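Local structure of chorismate synthase (Campylobacter jejuni, 1SQ1) at residues F4-K9 and L222-D227; M140-F145 and M335-L340; G152-G157 and E166-E171; S212-G217 and E284-K289. The protein probably catalyses the anti-1,4-elimination of phosphate from 5-enolpyruvylshikimate-3-phosphate to give chorismate, the last step of the shikimate route, with reduced FMN as cofactor. One frame throughout, in Å; residues are numbered along the deposited sequence.

Contact 1: residues F4-K9 and L222-D227; sequences FGTRLK and LYDKLD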
loop_
_atom_site.group_PDB
_atom_site.type_symbol
_atom_site.label_atom_id
_atom_site.label_comp_id
_atom_site.label_asym_id
_atom_site.label_seq_id
_atom_site.Cartn_x
_atom_site.Cartn_y
_atom_site.Cartn_z
ATOM N N PHE A 4 -6.707 -2.095 -7.509
ATOM C CA PHE A 4 -7.438 -2.748 -6.442
ATOM C C PHE A 4 -6.820 -4.069 -5.981
ATOM O O PHE A 4 -6.333 -4.859 -6.790
ATOM C CB PHE A 4 -8.874 -2.962 -6.920
ATOM C CG PHE A 4 -9.738 -3.730 -5.964
ATOM C CD1 PHE A 4 -10.188 -4.999 -6.293
ATOM C CD2 PHE A 4 -10.140 -3.167 -4.758
ATOM C CE1 PHE A 4 -11.027 -5.702 -5.437
ATOM C CE2 PHE A 4 -10.983 -3.860 -3.892
ATOM C CZ PHE A 4 -11.429 -5.131 -4.233
ATOM N N GLY A 5 -6.851 -4.296 -4.667
ATOM C CA GLY A 5 -6.317 -5.518 -4.094
ATOM C C GLY A 5 -4.984 -5.378 -3.381
ATOM O O GLY A 5 -4.190 -4.487 -3.695
ATOM N N THR A 6 -4.735 -6.264 -2.417
ATOM C CA THR A 6 -3.477 -6.265 -1.671
ATOM C C THR A 6 -2.371 -6.935 -2.486
ATOM O O THR A 6 -1.411 -6.291 -2.882
ATOM C CB THR A 6 -3.593 -7.044 -0.365
ATOM O OG1 THR A 6 -4.759 -6.626 0.349
ATOM C CG2 THR A 6 -2.381 -6.799 0.485
ATOM N N ARG A 7 -2.516 -8.234 -2.734
ATOM C CA ARG A 7 -1.518 -8.983 -3.485
ATOM C C ARG A 7 -1.888 -9.144 -4.963
ATOM O O ARG A 7 -1.006 -9.143 -5.823
ATOM C CB ARG A 7 -1.312 -10.360 -2.839
ATOM C CG ARG A 7 -0.112 -11.141 -3.349
ATOM C CD ARG A 7 1.180 -10.652 -2.707
ATOM N NE ARG A 7 2.390 -11.227 -3.307
ATOM C CZ ARG A 7 2.698 -11.158 -4.604
ATOM N NH1 ARG A 7 3.820 -11.698 -5.062
ATOM N NH2 ARG A 7 1.876 -10.560 -5.455
ATOM N N LEU A 8 -3.182 -9.295 -5.252
ATOM C CA LEU A 8 -3.687 -9.447 -6.626
ATOM C C LEU A 8 -4.309 -8.105 -7.048
ATOM O O LEU A 8 -5.526 -7.933 -7.051
ATOM C CB LEU A 8 -4.756 -10.543 -6.684
ATOM C CG LEU A 8 -4.913 -11.362 -7.970
ATOM C CD1 LEU A 8 -6.359 -11.330 -8.447
ATOM C CD2 LEU A 8 -3.977 -10.841 -9.033
ATOM N N LYS A 9 -3.446 -7.164 -7.408
ATOM C CA LYS A 9 -3.831 -5.822 -7.805
ATOM C C LYS A 9 -4.489 -5.700 -9.165
ATOM O O LYS A 9 -3.875 -6.000 -10.173
ATOM C CB LYS A 9 -2.593 -4.933 -7.771
ATOM C CG LYS A 9 -1.924 -4.904 -6.421
ATOM C CD LYS A 9 -0.924 -3.777 -6.301
ATOM C CE LYS A 9 -0.404 -3.725 -4.887
ATOM N NZ LYS A 9 -1.546 -3.614 -3.953
ATOM N N LEU A 222 -8.330 -8.496 11.180
ATOM C CA LEU A 222 -8.192 -7.156 11.718
ATOM C C LEU A 222 -8.646 -6.110 10.723
ATOM O O LEU A 222 -9.789 -5.658 10.801
ATOM C CB LEU A 222 -6.776 -6.895 12.202
ATOM C CG LEU A 222 -6.796 -6.847 13.739
ATOM C CD1 LEU A 222 -7.567 -5.625 14.206
ATOM C CD2 LEU A 222 -7.454 -8.097 14.315
ATOM N N TYR A 223 -7.799 -5.741 9.769
ATOM C CA TYR A 223 -8.207 -4.720 8.807
ATOM C C TYR A 223 -8.150 -5.084 7.326
ATOM O O TYR A 223 -7.868 -4.238 6.473
ATOM C CB TYR A 223 -7.442 -3.420 9.076
ATOM C CG TYR A 223 -7.729 -2.926 10.473
ATOM C CD1 TYR A 223 -9.035 -2.610 10.865
ATOM C CD2 TYR A 223 -6.735 -2.909 11.441
ATOM C CE1 TYR A 223 -9.339 -2.307 12.190
ATOM C CE2 TYR A 223 -7.027 -2.611 12.758
ATOM C CZ TYR A 223 -8.329 -2.315 13.131
ATOM O OH TYR A 223 -8.601 -2.051 14.453
ATOM N N ASP A 224 -8.431 -6.347 7.022
ATOM C CA ASP A 224 -8.482 -6.810 5.638
ATOM C C ASP A 224 -9.257 -8.121 5.623
ATOM O O ASP A 224 -8.925 -9.068 4.906
ATOM C CB ASP A 224 -7.081 -6.984 5.035
ATOM C CG ASP A 224 -7.089 -6.873 3.503
ATOM O OD1 ASP A 224 -8.046 -6.272 2.958
ATOM O OD2 ASP A 224 -6.139 -7.361 2.847
ATOM N N LYS A 225 -10.306 -8.135 6.444
ATOM C CA LYS A 225 -11.205 -9.262 6.609
ATOM C C LYS A 225 -11.968 -9.536 5.317
ATOM O O LYS A 225 -12.243 -8.624 4.538
ATOM C CB LYS A 225 -12.180 -8.950 7.744
ATOM C CG LYS A 225 -11.504 -8.597 9.066
ATOM C CD LYS A 225 -12.550 -8.443 10.156
ATOM C CE LYS A 225 -11.945 -8.506 11.544
ATOM N NZ LYS A 225 -13.009 -8.421 12.596
ATOM N N LEU A 226 -12.314 -10.797 5.093
ATOM C CA LEU A 226 -13.023 -11.162 3.890
ATOM C C LEU A 226 -14.348 -10.414 3.732
ATOM O O LEU A 226 -14.721 -10.041 2.620
ATOM C CB LEU A 226 -13.256 -12.669 3.845
ATOM C CG LEU A 226 -13.969 -13.051 2.547
ATOM C CD1 LEU A 226 -13.087 -12.699 1.360
ATOM C CD2 LEU A 226 -14.318 -14.514 2.559
ATOM N N ASP A 227 -15.076 -10.188 4.821
ATOM C CA ASP A 227 -16.334 -9.451 4.674
ATOM C C ASP A 227 -16.035 -7.984 4.330
ATOM O O ASP A 227 -16.675 -7.412 3.441
ATOM C CB ASP A 227 -17.212 -9.578 5.932
ATOM C CG ASP A 227 -16.430 -9.425 7.203
ATOM O OD1 ASP A 227 -17.006 -9.621 8.292
ATOM O OD2 ASP A 227 -15.229 -9.114 7.112
#
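T6 and D224 meet through a single hydrogen bond, OG1 of T6 giving its proton to OD2 of D224 over 2.9 Å. The bond joins two connections of the chorismate synthase fold: the short loop between antiparallel strands 3-4 and 9-13, and the loop that leads into helix 226-235. The donor reaches OD2 on the syn side of the carboxylate, 22° out of its plane, and the two side chains approach from opposite directions. On the threonine, OG1 lies beside the backbone N (chi1 -49°), which sets the hydroxyl against D224 OD2. The span is otherwise wide, with the nearest CA atoms, those of T6 and D224, 8.9 Å apart, and little surface is buried. D224 OD1 has a long, weak ion pair with K229.

Further out, D342 of helix 325-346 holds the 4-9 loop by its backbone, OD1 accepting from T6 N and OD2 from the N atoms of R7 and L8. On the other loop, K225 is the N-cap residue of helix 226-235, and its NZ bonds to G236 O of a second subunit. Within 4-9, K9 folds back over the backbone, and its NZ donates to G5 O at 2.8 Å and to T6 O at 2.9 Å.

Contact 2: residues M140-F145 and M335-L340; sequences MLLREF and MVRLVL
L142 carries this helix-helix contact, its CG set anti to the carbonyl carbon (chi1 -76°) and its branches spread over R337 and L340. On the other helix, chi1 of R337 (-135°) sets the aliphatic CG against the leucine, and the bends at chi2 and chi3 carry the guanidinium off to another partner. This is helix-helix packing, between the C-terminal end of helix 128-143 and the middle of the long helix 325-346, in the interior of the chorismate synthase subunit.

The two methyls of L142 divide the work. CD1 lies 3.6 Å from R337 CG and 3.9 Å from R337 O, so it covers both the base of the arginine side chain and the backbone carbonyl. CD2 reaches L340 CB at 4.1 Å, the leucine side chains crossing at about a right angle. R337 and L340 are three positions apart and present adjoining surfaces of one helix. The nearest CA atoms, those of L142 and R337, are 7.8 Å apart, and the contact is van der Waals packing, mostly between carbons. L142 packs further along the same helix on A341 and L344.

The buried charge of R337 is met by a salt bridge from NH2 to OE1 of E42, on helix 36-45. Just past L142, the backbone N of F145 donates to L142 O at 3.0 Å.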
loop_
_atom_site.group_PDB
_atom_site.type_symbol
_atom_site.label_atom_id
_atom_site.label_comp_id
_atom_site.label_asym_id
_atom_site.label_seq_id
_atom_site.Cartn_x
_atom_site.Cartn_y
_atom_site.Cartn_z
HETATM N N MSE A 140 -10.074 -17.891 -13.084
HETATM C CA MSE A 140 -9.214 -18.945 -13.576
HETATM C C MSE A 140 -8.368 -19.499 -12.438
HETATM O O MSE A 140 -8.188 -20.704 -12.333
HETATM C CB MSE A 140 -8.347 -18.420 -14.721
HETATM C CG MSE A 140 -9.132 -18.182 -16.007
HETATM SE SE MSE A 140 -8.184 -17.126 -17.326
HETATM C CE MSE A 140 -9.641 -15.996 -17.937
ATOM N N LEU A 141 -7.862 -18.635 -11.567
ATOM C CA LEU A 141 -7.066 -19.108 -10.432
ATOM C C LEU A 141 -7.973 -19.765 -9.396
ATOM O O LEU A 141 -7.551 -20.668 -8.688
ATOM C CB LEU A 141 -6.290 -17.945 -9.793
ATOM C CG LEU A 141 -5.388 -18.148 -8.562
ATOM C CD1 LEU A 141 -6.172 -17.978 -7.292
ATOM C CD2 LEU A 141 -4.737 -19.514 -8.616
ATOM N N LEU A 142 -9.222 -19.313 -9.323
ATOM C CA LEU A 142 -10.192 -19.858 -8.378
ATOM C C LEU A 142 -10.656 -21.260 -8.752
ATOM O O LEU A 142 -10.951 -22.083 -7.881
ATOM C CB LEU A 142 -11.406 -18.934 -8.273
ATOM C CG LEU A 142 -11.227 -17.651 -7.461
ATOM C CD1 LEU A 142 -12.537 -16.884 -7.433
ATOM C CD2 LEU A 142 -10.800 -18.002 -6.039
ATOM N N ARG A 143 -10.735 -21.523 -10.052
ATOM C CA ARG A 143 -11.150 -22.832 -10.541
ATOM C C ARG A 143 -10.135 -23.874 -10.078
ATOM O O ARG A 143 -10.508 -24.984 -9.707
ATOM C CB ARG A 143 -11.245 -22.840 -12.076
ATOM C CG ARG A 143 -11.817 -24.137 -12.646
ATOM C CD ARG A 143 -11.871 -24.160 -14.179
ATOM N NE ARG A 143 -12.415 -25.424 -14.697
ATOM C CZ ARG A 143 -13.713 -25.717 -14.794
ATOM N NH1 ARG A 143 -14.094 -26.899 -15.268
ATOM N NH2 ARG A 143 -14.638 -24.829 -14.438
ATOM N N GLU A 144 -8.854 -23.511 -10.077
ATOM C CA GLU A 144 -7.814 -24.441 -9.658
ATOM C C GLU A 144 -8.033 -24.944 -8.238
ATOM O O GLU A 144 -7.433 -25.936 -7.849
ATOM C CB GLU A 144 -6.433 -23.792 -9.759
ATOM C CG GLU A 144 -6.069 -23.325 -11.167
ATOM C CD GLU A 144 -5.817 -24.468 -12.139
ATOM O OE1 GLU A 144 -5.645 -24.191 -13.349
ATOM O OE2 GLU A 144 -5.776 -25.637 -11.697
ATOM N N PHE A 145 -8.885 -24.268 -7.469
ATOM C CA PHE A 145 -9.170 -24.675 -6.089
ATOM C C PHE A 145 -10.644 -25.018 -5.950
ATOM O O PHE A 145 -11.166 -25.185 -4.841
ATOM C CB PHE A 145 -8.819 -23.556 -5.106
ATOM C CG PHE A 145 -7.343 -23.337 -4.939
ATOM C CD1 PHE A 145 -6.706 -23.692 -3.756
ATOM C CD2 PHE A 145 -6.587 -22.782 -5.967
ATOM C CE1 PHE A 145 -5.342 -23.505 -3.600
ATOM C CE2 PHE A 145 -5.226 -22.592 -5.823
ATOM C CZ PHE A 145 -4.597 -22.951 -4.639
HETATM N N MSE A 335 -16.193 -8.800 -9.076
HETATM C CA MSE A 335 -15.613 -8.222 -7.873
HETATM C C MSE A 335 -15.394 -9.246 -6.764
HETATM O O MSE A 335 -14.335 -9.256 -6.127
HETATM C CB MSE A 335 -16.483 -7.077 -7.334
HETATM C CG MSE A 335 -16.568 -5.852 -8.224
HETATM SE SE MSE A 335 -14.854 -5.212 -8.870
HETATM C CE MSE A 335 -14.032 -4.634 -7.206
ATOM N N VAL A 336 -16.383 -10.096 -6.515
ATOM C CA VAL A 336 -16.223 -11.095 -5.463
ATOM C C VAL A 336 -15.143 -12.078 -5.885
ATOM O O VAL A 336 -14.476 -12.691 -5.056
ATOM C CB VAL A 336 -17.531 -11.852 -5.187
ATOM C CG1 VAL A 336 -17.289 -12.927 -4.151
ATOM C CG2 VAL A 336 -18.592 -10.878 -4.688
ATOM N N ARG A 337 -14.951 -12.195 -7.190
ATOM C CA ARG A 337 -13.944 -13.084 -7.729
ATOM C C ARG A 337 -12.586 -12.510 -7.356
ATOM O O ARG A 337 -11.806 -13.170 -6.666
ATOM C CB ARG A 337 -14.056 -13.150 -9.245
ATOM C CG ARG A 337 -13.969 -14.539 -9.812
ATOM C CD ARG A 337 -15.349 -15.144 -10.038
ATOM N NE ARG A 337 -15.961 -14.712 -11.293
ATOM C CZ ARG A 337 -16.875 -15.435 -11.941
ATOM N NH1 ARG A 337 -17.259 -16.614 -11.446
ATOM N NH2 ARG A 337 -17.419 -14.990 -13.068
ATOM N N LEU A 338 -12.314 -11.281 -7.809
ATOM C CA LEU A 338 -11.041 -10.612 -7.534
ATOM C C LEU A 338 -10.651 -10.699 -6.063
ATOM O O LEU A 338 -9.529 -11.076 -5.726
ATOM C CB LEU A 338 -11.106 -9.148 -7.960
ATOM C CG LEU A 338 -11.142 -8.874 -9.472
ATOM C CD1 LEU A 338 -11.798 -7.540 -9.695
ATOM C CD2 LEU A 338 -9.745 -8.882 -10.083
ATOM N N VAL A 339 -11.580 -10.354 -5.182
ATOM C CA VAL A 339 -11.290 -10.417 -3.759
ATOM C C VAL A 339 -10.834 -11.823 -3.348
ATOM O O VAL A 339 -9.712 -11.992 -2.868
ATOM C CB VAL A 339 -12.518 -10.026 -2.924
ATOM C CG1 VAL A 339 -12.172 -10.059 -1.448
ATOM C CG2 VAL A 339 -12.990 -8.641 -3.326
ATOM N N LEU A 340 -11.692 -12.832 -3.535
ATOM C CA LEU A 340 -11.334 -14.205 -3.152
ATOM C C LEU A 340 -9.991 -14.669 -3.718
ATOM O O LEU A 340 -9.192 -15.272 -2.997
ATOM C CB LEU A 340 -12.425 -15.195 -3.563
ATOM C CG LEU A 340 -13.655 -15.203 -2.649
ATOM C CD1 LEU A 340 -14.665 -16.187 -3.176
ATOM C CD2 LEU A 340 -13.254 -15.533 -1.219
#

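Contact 3: residues G152-G157 and E166-E171; sequences GVFGVG and EEFDFE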
loop_
_atom_site.group_PDB
_atom_site.type_symbol
_atom_site.label_atom_id
_atom_site.label_comp_id
_atom_site.label_asym_id
_atom_site.label_seq_id
_atom_site.Cartn_x
_atom_site.Cartn_y
_atom_site.Cartn_z
ATOM N N GLY A 152 -27.127 -13.708 -9.315
ATOM C CA GLY A 152 -28.325 -13.526 -10.113
ATOM C C GLY A 152 -29.310 -12.579 -9.455
ATOM O O GLY A 152 -29.204 -12.320 -8.258
ATOM N N VAL A 153 -30.271 -12.067 -10.226
ATOM C CA VAL A 153 -31.275 -11.134 -9.702
ATOM C C VAL A 153 -32.417 -11.861 -8.992
ATOM O O VAL A 153 -33.055 -12.740 -9.571
ATOM C CB VAL A 153 -31.921 -10.290 -10.825
ATOM C CG1 VAL A 153 -32.772 -9.191 -10.214
ATOM C CG2 VAL A 153 -30.864 -9.720 -11.740
ATOM N N PHE A 154 -32.691 -11.484 -7.749
ATOM C CA PHE A 154 -33.775 -12.123 -7.024
ATOM C C PHE A 154 -34.868 -11.151 -6.663
ATOM O O PHE A 154 -35.907 -11.543 -6.132
ATOM C CB PHE A 154 -33.265 -12.820 -5.766
ATOM C CG PHE A 154 -32.846 -11.902 -4.650
ATOM C CD1 PHE A 154 -33.694 -11.666 -3.570
ATOM C CD2 PHE A 154 -31.546 -11.396 -4.594
ATOM C CE1 PHE A 154 -33.241 -10.953 -2.430
ATOM C CE2 PHE A 154 -31.087 -10.686 -3.466
ATOM C CZ PHE A 154 -31.936 -10.467 -2.383
ATOM N N GLY A 155 -34.643 -9.881 -6.970
ATOM C CA GLY A 155 -35.631 -8.868 -6.672
ATOM C C GLY A 155 -35.568 -7.740 -7.674
ATOM O O GLY A 155 -34.487 -7.300 -8.072
ATOM N N VAL A 156 -36.736 -7.290 -8.108
ATOM C CA VAL A 156 -36.825 -6.181 -9.043
ATOM C C VAL A 156 -38.036 -5.344 -8.666
ATOM O O VAL A 156 -39.173 -5.807 -8.743
ATOM C CB VAL A 156 -36.986 -6.654 -10.490
ATOM C CG1 VAL A 156 -37.250 -5.454 -11.389
ATOM C CG2 VAL A 156 -35.736 -7.405 -10.938
ATOM N N GLY A 157 -37.790 -4.107 -8.252
ATOM C CA GLY A 157 -38.882 -3.246 -7.857
ATOM C C GLY A 157 -39.515 -3.785 -6.594
ATOM O O GLY A 157 -38.818 -4.207 -5.675
ATOM N N GLU A 166 -30.430 -20.906 -0.238
ATOM C CA GLU A 166 -29.962 -22.087 -0.957
ATOM C C GLU A 166 -31.112 -22.732 -1.740
ATOM O O GLU A 166 -31.132 -23.944 -1.941
ATOM C CB GLU A 166 -29.356 -23.096 0.039
ATOM C CG GLU A 166 -28.386 -22.491 1.099
ATOM C CD GLU A 166 -26.979 -22.172 0.573
ATOM O OE1 GLU A 166 -26.865 -21.705 -0.583
ATOM O OE2 GLU A 166 -25.994 -22.366 1.331
ATOM N N GLU A 167 -32.057 -21.907 -2.191
ATOM C CA GLU A 167 -33.215 -22.387 -2.944
ATOM C C GLU A 167 -33.386 -21.683 -4.288
ATOM O O GLU A 167 -34.178 -22.110 -5.125
ATOM C CB GLU A 167 -34.479 -22.206 -2.112
ATOM C CG GLU A 167 -35.661 -22.986 -2.624
ATOM C CD GLU A 167 -36.815 -22.977 -1.646
ATOM O OE1 GLU A 167 -36.593 -23.331 -0.469
ATOM O OE2 GLU A 167 -37.938 -22.618 -2.054
ATOM N N PHE A 168 -32.650 -20.594 -4.476
ATOM C CA PHE A 168 -32.707 -19.841 -5.719
ATOM C C PHE A 168 -32.163 -20.719 -6.840
ATOM O O PHE A 168 -31.148 -21.394 -6.671
ATOM C CB PHE A 168 -31.871 -18.557 -5.616
ATOM C CG PHE A 168 -32.407 -17.547 -4.634
ATOM C CD1 PHE A 168 -31.733 -17.281 -3.448
ATOM C CD2 PHE A 168 -33.573 -16.842 -4.906
ATOM C CE1 PHE A 168 -32.218 -16.326 -2.553
ATOM C CE2 PHE A 168 -34.057 -15.892 -4.015
ATOM C CZ PHE A 168 -33.378 -15.634 -2.841
ATOM N N ASP A 169 -32.826 -20.692 -7.989
ATOM C CA ASP A 169 -32.414 -21.513 -9.116
ATOM C C ASP A 169 -31.330 -20.886 -9.974
ATOM O O ASP A 169 -31.609 -20.038 -10.819
ATOM C CB ASP A 169 -33.618 -21.825 -9.995
ATOM C CG ASP A 169 -33.409 -23.059 -10.839
ATOM O OD1 ASP A 169 -32.327 -23.176 -11.460
ATOM O OD2 ASP A 169 -34.329 -23.908 -10.880
ATOM N N PHE A 170 -30.094 -21.322 -9.774
ATOM C CA PHE A 170 -28.982 -20.799 -10.550
ATOM C C PHE A 170 -28.983 -21.392 -11.946
ATOM O O PHE A 170 -28.466 -20.795 -12.888
ATOM C CB PHE A 170 -27.659 -21.100 -9.850
ATOM C CG PHE A 170 -27.264 -20.059 -8.851
ATOM C CD1 PHE A 170 -26.649 -18.889 -9.264
ATOM C CD2 PHE A 170 -27.533 -20.232 -7.500
ATOM C CE1 PHE A 170 -26.316 -17.907 -8.349
ATOM C CE2 PHE A 170 -27.204 -19.256 -6.575
ATOM C CZ PHE A 170 -26.592 -18.092 -6.998
ATOM N N GLU A 171 -29.553 -22.583 -12.077
ATOM C CA GLU A 171 -29.628 -23.239 -13.376
ATOM C C GLU A 171 -30.520 -22.353 -14.238
ATOM O O GLU A 171 -30.179 -22.003 -15.370
ATOM C CB GLU A 171 -30.234 -24.630 -13.209
ATOM C CG GLU A 171 -29.377 -25.561 -12.355
ATOM C CD GLU A 171 -28.331 -26.314 -13.169
ATOM O OE1 GLU A 171 -28.730 -27.176 -13.988
ATOM O OE2 GLU A 171 -27.119 -26.046 -12.992
#
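A classic beta bulge marks strand 148-156 here, F154 and G155 both facing A206 of the neighbouring antiparallel strand 205-212. From the bulge F154 meets F168, which belongs to the segment leading into helix 170-175. The closest approach is 3.6 Å, from F154 CB to F168 CE2, and F168 CZ comes within 4.0 Å of F154 CD1. The ring centroids of F154 and F168 are 5.4 Å apart with their planes at 51°, an oblique pairing in which the outer end of one ring rests against the root of the other side chain. F154 has CG between its backbone N and carbonyl carbon, and this chi1 of 72° turns the ring so that CD1 as well as CB lies against the end of the F168 ring.

A second, looser touch lies at G152, whose N is 4.4 Å from F170 CE1. D169 is the N-cap residue of helix 170-175, its OD1 accepting a hydrogen bond from F172 N.

The aromatic pair continues into the sheet. F168 also meets the ring of F208 on strand 205-212, and F154 packs on K289 and Y291 of strand 286-292. L181 lies against both F168 and F170, while V156 at the strand's end faces helix 186-198.

Contact 4: residues S212-G217 and E284-K289; sequences SGMLIG and ENLILK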
loop_
_atom_site.group_PDB
_atom_site.type_symbol
_atom_site.label_atom_id
_atom_site.label_comp_id
_atom_site.label_asym_id
_atom_site.label_seq_id
_atom_site.Cartn_x
_atom_site.Cartn_y
_atom_site.Cartn_z
ATOM N N SER A 212 -19.458 -21.209 -3.660
ATOM C CA SER A 212 -19.347 -22.587 -3.175
ATOM C C SER A 212 -17.910 -23.082 -3.263
ATOM O O SER A 212 -17.070 -22.470 -3.928
ATOM C CB SER A 212 -20.223 -23.507 -4.013
ATOM O OG SER A 212 -19.802 -23.452 -5.367
ATOM N N GLY A 213 -17.644 -24.209 -2.605
ATOM C CA GLY A 213 -16.308 -24.774 -2.608
ATOM C C GLY A 213 -15.369 -23.838 -1.888
ATOM O O GLY A 213 -14.216 -23.663 -2.278
HETATM N N MSE A 214 -15.867 -23.220 -0.827
HETATM C CA MSE A 214 -15.063 -22.281 -0.067
HETATM C C MSE A 214 -14.004 -22.944 0.802
HETATM O O MSE A 214 -14.291 -23.912 1.508
HETATM C CB MSE A 214 -15.970 -21.408 0.803
HETATM C CG MSE A 214 -16.555 -20.206 0.077
HETATM SE SE MSE A 214 -15.157 -18.994 -0.480
HETATM C CE MSE A 214 -14.485 -18.543 1.279
ATOM N N LEU A 215 -12.777 -22.423 0.744
ATOM C CA LEU A 215 -11.688 -22.948 1.562
ATOM C C LEU A 215 -11.875 -22.332 2.941
ATOM O O LEU A 215 -12.817 -21.576 3.140
ATOM C CB LEU A 215 -10.324 -22.548 0.982
ATOM C CG LEU A 215 -10.113 -22.932 -0.485
ATOM C CD1 LEU A 215 -8.756 -22.461 -0.969
ATOM C CD2 LEU A 215 -10.252 -24.427 -0.634
ATOM N N ILE A 216 -11.001 -22.648 3.890
ATOM C CA ILE A 216 -11.109 -22.083 5.233
ATOM C C ILE A 216 -9.936 -21.160 5.504
ATOM O O ILE A 216 -8.835 -21.407 5.041
ATOM C CB ILE A 216 -11.138 -23.188 6.316
ATOM C CG1 ILE A 216 -12.518 -23.846 6.352
ATOM C CG2 ILE A 216 -10.814 -22.609 7.689
ATOM C CD1 ILE A 216 -12.618 -24.984 7.331
ATOM N N GLY A 217 -10.173 -20.076 6.229
ATOM C CA GLY A 217 -9.083 -19.168 6.527
ATOM C C GLY A 217 -8.833 -18.054 5.526
ATOM O O GLY A 217 -7.895 -17.287 5.704
ATOM N N GLU A 284 -18.129 -22.828 4.898
ATOM C CA GLU A 284 -19.483 -22.792 4.363
ATOM C C GLU A 284 -19.596 -21.899 3.135
ATOM O O GLU A 284 -18.723 -21.078 2.871
ATOM C CB GLU A 284 -20.454 -22.328 5.441
ATOM C CG GLU A 284 -20.591 -23.319 6.571
ATOM C CD GLU A 284 -21.126 -24.667 6.104
ATOM O OE1 GLU A 284 -20.380 -25.675 6.177
ATOM O OE2 GLU A 284 -22.294 -24.714 5.654
ATOM N N ASN A 285 -20.677 -22.065 2.384
ATOM C CA ASN A 285 -20.902 -21.264 1.190
ATOM C C ASN A 285 -20.911 -19.807 1.574
ATOM O O ASN A 285 -21.019 -19.476 2.754
ATOM C CB ASN A 285 -22.244 -21.602 0.572
ATOM C CG ASN A 285 -22.311 -23.021 0.094
ATOM O OD1 ASN A 285 -21.904 -23.323 -1.025
ATOM N ND2 ASN A 285 -22.808 -23.913 0.947
ATOM N N LEU A 286 -20.821 -18.937 0.578
ATOM C CA LEU A 286 -20.816 -17.507 0.835
ATOM C C LEU A 286 -22.166 -16.931 0.434
ATOM O O LEU A 286 -22.596 -17.091 -0.708
ATOM C CB LEU A 286 -19.684 -16.842 0.041
ATOM C CG LEU A 286 -18.597 -16.011 0.747
ATOM C CD1 LEU A 286 -18.185 -16.603 2.097
ATOM C CD2 LEU A 286 -17.412 -15.918 -0.184
ATOM N N ILE A 287 -22.838 -16.280 1.380
ATOM C CA ILE A 287 -24.144 -15.670 1.123
ATOM C C ILE A 287 -24.011 -14.156 1.133
ATOM O O ILE A 287 -24.033 -13.532 2.189
ATOM C CB ILE A 287 -25.183 -16.061 2.194
ATOM C CG1 ILE A 287 -25.166 -17.576 2.418
ATOM C CG2 ILE A 287 -26.573 -15.636 1.745
ATOM C CD1 ILE A 287 -25.487 -18.362 1.178
ATOM N N LEU A 288 -23.885 -13.575 -0.052
ATOM C CA LEU A 288 -23.713 -12.136 -0.195
ATOM C C LEU A 288 -24.861 -11.523 -0.964
ATOM O O LEU A 288 -25.240 -12.028 -2.009
ATOM C CB LEU A 288 -22.418 -11.837 -0.955
ATOM C CG LEU A 288 -21.188 -12.591 -0.487
ATOM C CD1 LEU A 288 -19.975 -12.118 -1.260
ATOM C CD2 LEU A 288 -21.019 -12.377 0.999
ATOM N N LYS A 289 -25.415 -10.430 -0.462
ATOM C CA LYS A 289 -26.502 -9.793 -1.176
ATOM C C LYS A 289 -26.175 -8.334 -1.439
ATOM O O LYS A 289 -25.825 -7.598 -0.514
ATOM C CB LYS A 289 -27.804 -9.913 -0.387
ATOM C CG LYS A 289 -28.152 -11.316 0.069
ATOM C CD LYS A 289 -29.545 -11.318 0.639
ATOM C CE LYS A 289 -29.857 -12.584 1.417
ATOM N NZ LYS A 289 -29.064 -12.654 2.691
#
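M214, a selenomethionine, buries the most surface in this contact, followed by L286 and N285. Its chain bends at chi2 (-64°) and again at chi3 (-62°), bringing the selenium against L286, where SE lies 3.8 Å from CD2. The M214 and L286 side chains cross at about a right angle, and the CE methyl of M214 is also near, 4.2 Å from L286 CD2. Closer to the backbone, M214 CB sits 3.5 Å from E284 O and M214 CG 3.6 Å from the same oxygen, so the root of the side chain packs obliquely against the E284 oxygen.

These residues stand at the end of two inner, neighbouring strands of a five-stranded antiparallel sheet, where 205-212 runs out into a loop and 286-292 begins. Regular pairing persists just inside, with L286 hydrogen-bonded by its backbone to V211. Both M214 and L286 also pack on L340 of helix 325-346, which covers this face of the sheet.

At S212 the chains come nearest, its CA being 4.8 Å from the CA of N285. N285 reaches across with its amide oxygen, OD1 lying 3.4 Å from S212 CA and 3.4 Å from S212 CB.

Starting near the N terminus, contact 1 ties the loop at 4-9 to the one before helix 226-235, closing a loop of more than 200 residues. Contact 2 begins within that span but ends beyond it, at 335-340, so the two cross, and they touch where F4 CE1 packs on M335 CE at 3.6 Å. Contact 3 is a short closure lying within the spans of contacts 1 and 2. Contact 4 follows it in series, crosses contact 1 and falls inside contact 2. Contacts 3 and 4 reach the same sheet and touch where E166 packs on I287, while L340, on helix 325-346, links contact 2 to contact 4. Contacts 1 and 3, with centres about 28 Å apart, lie on opposite sides of the chain's centre.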